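PmbA-related protein (Thermotoga maritima, PDB 1VL4) is a PmbA-related protein of the peptidase U62 family, possibly a metallopeptidase and a putative modulator of DNA gyrase. Local coordinates at residues E249-I252 with P253-S256; G351-F355 with E356-K360. One frame throughout, in Å; residues are numbered along the deposited sequence.

Contact 1: E249-I252 with P253-S256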
loop_
_atom_site.group_PDB
_atom_site.type_symbol
_atom_site.label_atom_id
_atom_site.label_comp_id
_atom_site.label_asym_id
_atom_site.label_seq_id
_atom_site.Cartn_x
_atom_site.Cartn_y
_atom_site.Cartn_z
ATOM N N GLU A 249 -14.136 10.678 -4.844
ATOM C CA GLU A 249 -13.087 9.848 -5.402
ATOM C C GLU A 249 -13.616 8.613 -6.085
ATOM O O GLU A 249 -12.982 8.116 -7.028
ATOM C CB GLU A 249 -12.089 9.446 -4.313
ATOM C CG GLU A 249 -11.445 10.721 -3.767
ATOM C CD GLU A 249 -10.008 10.546 -3.543
ATOM O OE1 GLU A 249 -9.688 9.940 -2.499
ATOM O OE2 GLU A 249 -9.222 10.979 -4.432
ATOM N N MET A 250 -14.775 8.120 -5.644
ATOM C CA MET A 250 -15.345 6.925 -6.290
ATOM C C MET A 250 -15.902 7.212 -7.701
ATOM O O MET A 250 -16.225 6.302 -8.463
ATOM C CB MET A 250 -16.357 6.274 -5.369
ATOM C CG MET A 250 -17.790 6.818 -5.444
ATOM S SD MET A 250 -18.854 5.855 -4.324
ATOM C CE MET A 250 -19.058 4.295 -5.200
ATOM N N PHE A 251 -15.970 8.488 -8.065
ATOM C CA PHE A 251 -16.386 8.873 -9.406
ATOM C C PHE A 251 -15.237 8.713 -10.412
ATOM O O PHE A 251 -15.445 8.586 -11.607
ATOM C CB PHE A 251 -16.842 10.325 -9.360
ATOM C CG PHE A 251 -17.626 10.772 -10.564
ATOM C CD1 PHE A 251 -18.737 10.074 -10.989
ATOM C CD2 PHE A 251 -17.248 11.899 -11.260
ATOM C CE1 PHE A 251 -19.458 10.507 -12.124
ATOM C CE2 PHE A 251 -17.959 12.345 -12.356
ATOM C CZ PHE A 251 -19.071 11.659 -12.787
ATOM N N ILE A 252 -14.020 8.710 -9.914
ATOM C CA ILE A 252 -12.845 8.804 -10.793
ATOM C C ILE A 252 -12.691 7.565 -11.724
ATOM O O ILE A 252 -12.601 7.736 -12.943
ATOM C CB ILE A 252 -11.584 9.143 -9.981
ATOM C CG1 ILE A 252 -11.620 10.620 -9.551
ATOM C CG2 ILE A 252 -10.314 8.795 -10.790
ATOM C CD1 ILE A 252 -10.468 11.043 -8.567
ATOM N N PRO A 253 -12.743 6.331 -11.172
ATOM C CA PRO A 253 -12.745 5.166 -12.084
ATOM C C PRO A 253 -13.907 5.127 -13.096
ATOM O O PRO A 253 -13.739 4.641 -14.220
ATOM C CB PRO A 253 -12.793 3.964 -11.128
ATOM C CG PRO A 253 -12.385 4.475 -9.770
ATOM C CD PRO A 253 -12.763 5.930 -9.751
ATOM N N MET A 254 -15.075 5.674 -12.732
ATOM C CA MET A 254 -16.258 5.684 -13.621
ATOM C C MET A 254 -16.066 6.482 -14.897
ATOM O O MET A 254 -16.640 6.164 -15.946
ATOM C CB MET A 254 -17.482 6.275 -12.900
ATOM C CG MET A 254 -17.706 5.685 -11.536
ATOM S SD MET A 254 -19.245 6.258 -10.839
ATOM C CE MET A 254 -19.289 5.221 -9.383
ATOM N N ILE A 255 -15.272 7.541 -14.794
ATOM C CA ILE A 255 -15.093 8.446 -15.918
ATOM C C ILE A 255 -13.851 8.116 -16.758
ATOM O O ILE A 255 -13.662 8.713 -17.804
ATOM C CB ILE A 255 -15.137 9.944 -15.494
ATOM C CG1 ILE A 255 -14.038 10.310 -14.518
ATOM C CG2 ILE A 255 -16.554 10.297 -15.067
ATOM C CD1 ILE A 255 -13.999 11.823 -14.166
ATOM N N SER A 256 -13.054 7.127 -16.344
ATOM C CA SER A 256 -12.037 6.538 -17.271
ATOM C C SER A 256 -12.608 5.863 -18.535
ATOM O O SER A 256 -13.359 4.858 -18.463
ATOM C CB SER A 256 -11.149 5.562 -16.517
ATOM O OG SER A 256 -10.354 4.845 -17.417
#

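Contact 2: G351-F355 with E356-K360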
loop_
_atom_site.group_PDB
_atom_site.type_symbol
_atom_site.label_atom_id
_atom_site.label_comp_id
_atom_site.label_asym_id
_atom_site.label_seq_id
_atom_site.Cartn_x
_atom_site.Cartn_y
_atom_site.Cartn_z
ATOM N N GLY A 351 -22.315 26.576 -5.910
ATOM C CA GLY A 351 -23.407 27.488 -6.101
ATOM C C GLY A 351 -23.219 28.652 -5.156
ATOM O O GLY A 351 -22.100 28.979 -4.813
ATOM N N GLU A 352 -24.322 29.229 -4.689
ATOM C CA GLU A 352 -24.276 30.534 -4.012
ATOM C C GLU A 352 -24.565 30.491 -2.518
ATOM O O GLU A 352 -24.420 31.504 -1.835
ATOM C CB GLU A 352 -25.226 31.511 -4.721
ATOM C CG GLU A 352 -24.866 31.693 -6.197
ATOM C CD GLU A 352 -25.786 32.644 -6.958
ATOM O OE1 GLU A 352 -26.992 32.750 -6.620
ATOM O OE2 GLU A 352 -25.284 33.284 -7.916
ATOM N N LYS A 353 -24.971 29.344 -1.987
ATOM C CA LYS A 353 -25.368 29.295 -0.577
ATOM C C LYS A 353 -24.185 28.964 0.344
ATOM O O LYS A 353 -23.374 28.093 0.065
ATOM C CB LYS A 353 -26.472 28.265 -0.377
ATOM C CG LYS A 353 -27.808 28.523 -1.125
ATOM C CD LYS A 353 -28.473 29.764 -0.674
ATOM C CE LYS A 353 -29.998 29.777 -0.985
ATOM N NZ LYS A 353 -30.303 29.449 -2.400
ATOM N N SER A 354 -24.097 29.639 1.482
ATOM C CA SER A 354 -23.121 29.255 2.479
ATOM C C SER A 354 -23.601 27.976 3.160
ATOM O O SER A 354 -24.751 27.552 2.983
ATOM C CB SER A 354 -22.994 30.349 3.523
ATOM O OG SER A 354 -24.203 30.442 4.227
ATOM N N PHE A 355 -22.723 27.374 3.963
ATOM C CA PHE A 355 -23.119 26.236 4.777
ATOM C C PHE A 355 -24.333 26.546 5.670
ATOM O O PHE A 355 -25.304 25.767 5.773
ATOM C CB PHE A 355 -21.934 25.760 5.616
ATOM C CG PHE A 355 -22.193 24.483 6.333
ATOM C CD1 PHE A 355 -21.944 23.269 5.732
ATOM C CD2 PHE A 355 -22.709 24.492 7.600
ATOM C CE1 PHE A 355 -22.215 22.100 6.403
ATOM C CE2 PHE A 355 -22.970 23.323 8.270
ATOM C CZ PHE A 355 -22.715 22.128 7.673
ATOM N N GLU A 356 -24.248 27.660 6.354
ATOM C CA GLU A 356 -25.331 28.096 7.236
ATOM C C GLU A 356 -26.657 28.253 6.486
ATOM O O GLU A 356 -27.713 27.935 7.034
ATOM C CB GLU A 356 -24.913 29.412 7.904
ATOM C CG GLU A 356 -25.909 30.012 8.918
ATOM C CD GLU A 356 -26.385 29.023 9.979
ATOM O OE1 GLU A 356 -25.568 28.176 10.431
ATOM O OE2 GLU A 356 -27.582 29.102 10.355
ATOM N N GLU A 357 -26.600 28.759 5.246
ATOM C CA GLU A 357 -27.778 28.869 4.395
ATOM C C GLU A 357 -28.326 27.502 3.984
ATOM O O GLU A 357 -29.530 27.265 4.018
ATOM C CB GLU A 357 -27.484 29.719 3.148
ATOM C CG GLU A 357 -27.331 31.210 3.483
ATOM C CD GLU A 357 -26.869 32.076 2.307
ATOM O OE1 GLU A 357 -25.894 31.740 1.593
ATOM O OE2 GLU A 357 -27.495 33.136 2.120
ATOM N N LEU A 358 -27.431 26.590 3.645
ATOM C CA LEU A 358 -27.805 25.198 3.387
ATOM C C LEU A 358 -28.473 24.505 4.584
ATOM O O LEU A 358 -29.424 23.739 4.412
ATOM C CB LEU A 358 -26.573 24.387 2.931
ATOM C CG LEU A 358 -25.950 24.731 1.583
ATOM C CD1 LEU A 358 -24.896 23.690 1.279
ATOM C CD2 LEU A 358 -26.933 24.864 0.403
ATOM N N LEU A 359 -27.958 24.740 5.779
ATOM C CA LEU A 359 -28.605 24.248 7.015
ATOM C C LEU A 359 -30.046 24.726 7.107
ATOM O O LEU A 359 -30.991 23.946 7.353
ATOM C CB LEU A 359 -27.872 24.762 8.254
ATOM C CG LEU A 359 -26.657 23.945 8.664
ATOM C CD1 LEU A 359 -25.862 24.724 9.733
ATOM C CD2 LEU A 359 -27.084 22.593 9.169
ATOM N N LYS A 360 -30.185 26.035 6.918
ATOM C CA LYS A 360 -31.460 26.700 6.985
ATOM C C LYS A 360 -32.388 26.126 5.927
ATOM O O LYS A 360 -33.548 25.778 6.231
ATOM C CB LYS A 360 -31.276 28.210 6.795
ATOM C CG LYS A 360 -31.286 29.092 8.059
ATOM C CD LYS A 360 -30.442 28.537 9.197
ATOM C CE LYS A 360 -30.736 29.260 10.497
ATOM N NZ LYS A 360 -32.151 29.064 10.967
#

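Contact 1: E249-I252 with P253-S256
Phe251 and Ile252 turn into Pro253-Ser256 through a loosely bonded helical turn: Ile255 N donates to Ile252 O at 3.3 Å, from above the carbonyl plane, and only weakly to Phe251 O, while Ser256 N reaches Ile252 O in another weak bond. Pro253 has no N-H to give; Ile252 CB and Pro253 CD are squeezed to 3.4 Å, as the proline ring follows directly on the Ile252 carbonyl. With CG anti to the backbone N (chi1 -165°), the Phe251 ring swings forward along the turn, and Ile255 CG2 sits over one face in a CH-pi contact, 3.9 Å from the ring centroid and offset toward the rim. Met254 adds a Met-aromatic contact from an oblique direction, its SD 3.9 Å from Phe251 CD1. The extended Met254 chain then carries CE to 4.3 Å from Met250 CE. Replacing Phe251 with an alanine would probably open a gap beneath Ile255 CG2 and leave Met254 SD without this aromatic partner. Ser256 OG accepts from Asn259 N as N-cap of helix 257-261. The turn is largely buried: Met250, Phe251 and Met254 pack on helix 412-417, Phe251 and Ile255 on strand 307-311, and Phe251 and Ile252 on strand 345-348.

Contact 2: G351-F355 with E356-K360
Ser354 and Glu357 are brought together by two first torsions: Ser354 OG stands between its backbone N and carbonyl carbon (chi1 66°), facing the start of the helix, while Glu357 CG lies anti to the carbonyl carbon (chi1 -72°) and its extended chain runs back toward the N-cap. The result is a capping box. Glu357 N donates to Ser354 OG at 3.1 Å, and in return Ser354 N donates to Glu357 OE1 at 2.8 Å, nearly straight at 168° and on the anti lone pair of that oxygen. Held at the N-terminal end of the helix, the carboxylate is probably stabilised in its charged form by the helix dipole. Regular helical bonding starts at once, with Leu358 N bound to Ser354 O and Leu359 N bound to Phe355 O. On the side of the preceding loop, Lys353 CB rests 3.5 Å from Leu358 CD2, and Lys353 CD passes Glu357 CB at 3.9 Å, the two chains crossing at about a right angle. One turn along, Leu359 CD1 approaches the Phe355 ring obliquely, 3.5 Å from CE2. Phe355, Leu358 and Leu359 all pack on Leu238 of strand 233-239, and Phe355 and Leu359 also touch Val367 of the parallel strand 365-372, so that the capped first turn lies against the mixed sheet while Glu356 and Glu357 are exposed.

How the contacts relate
Both contacts are local, lie in the C-terminal domain of the PmbA/TldA family, and are untouched by the other chain of the assembly. Contact 1 is mostly buried, about 11 Å from the centre of the chain, whereas contact 2 lies about 25 Å out and is partly exposed; their centres are 27 Å apart. Chemistry follows place: sulfur, aromatic and aliphatic groups fill the interior turn, whose backbone bonds are mostly weak, while a capping box holds the outer helix start, whose Phe355, Leu358 and Leu359 turn to the sheet. Contact 1 packs on helix 412-417 and strands 307-311 and 345-348, contact 2 on strands 233-239 and 365-372; strand 345-348 leads into the loop of contact 2.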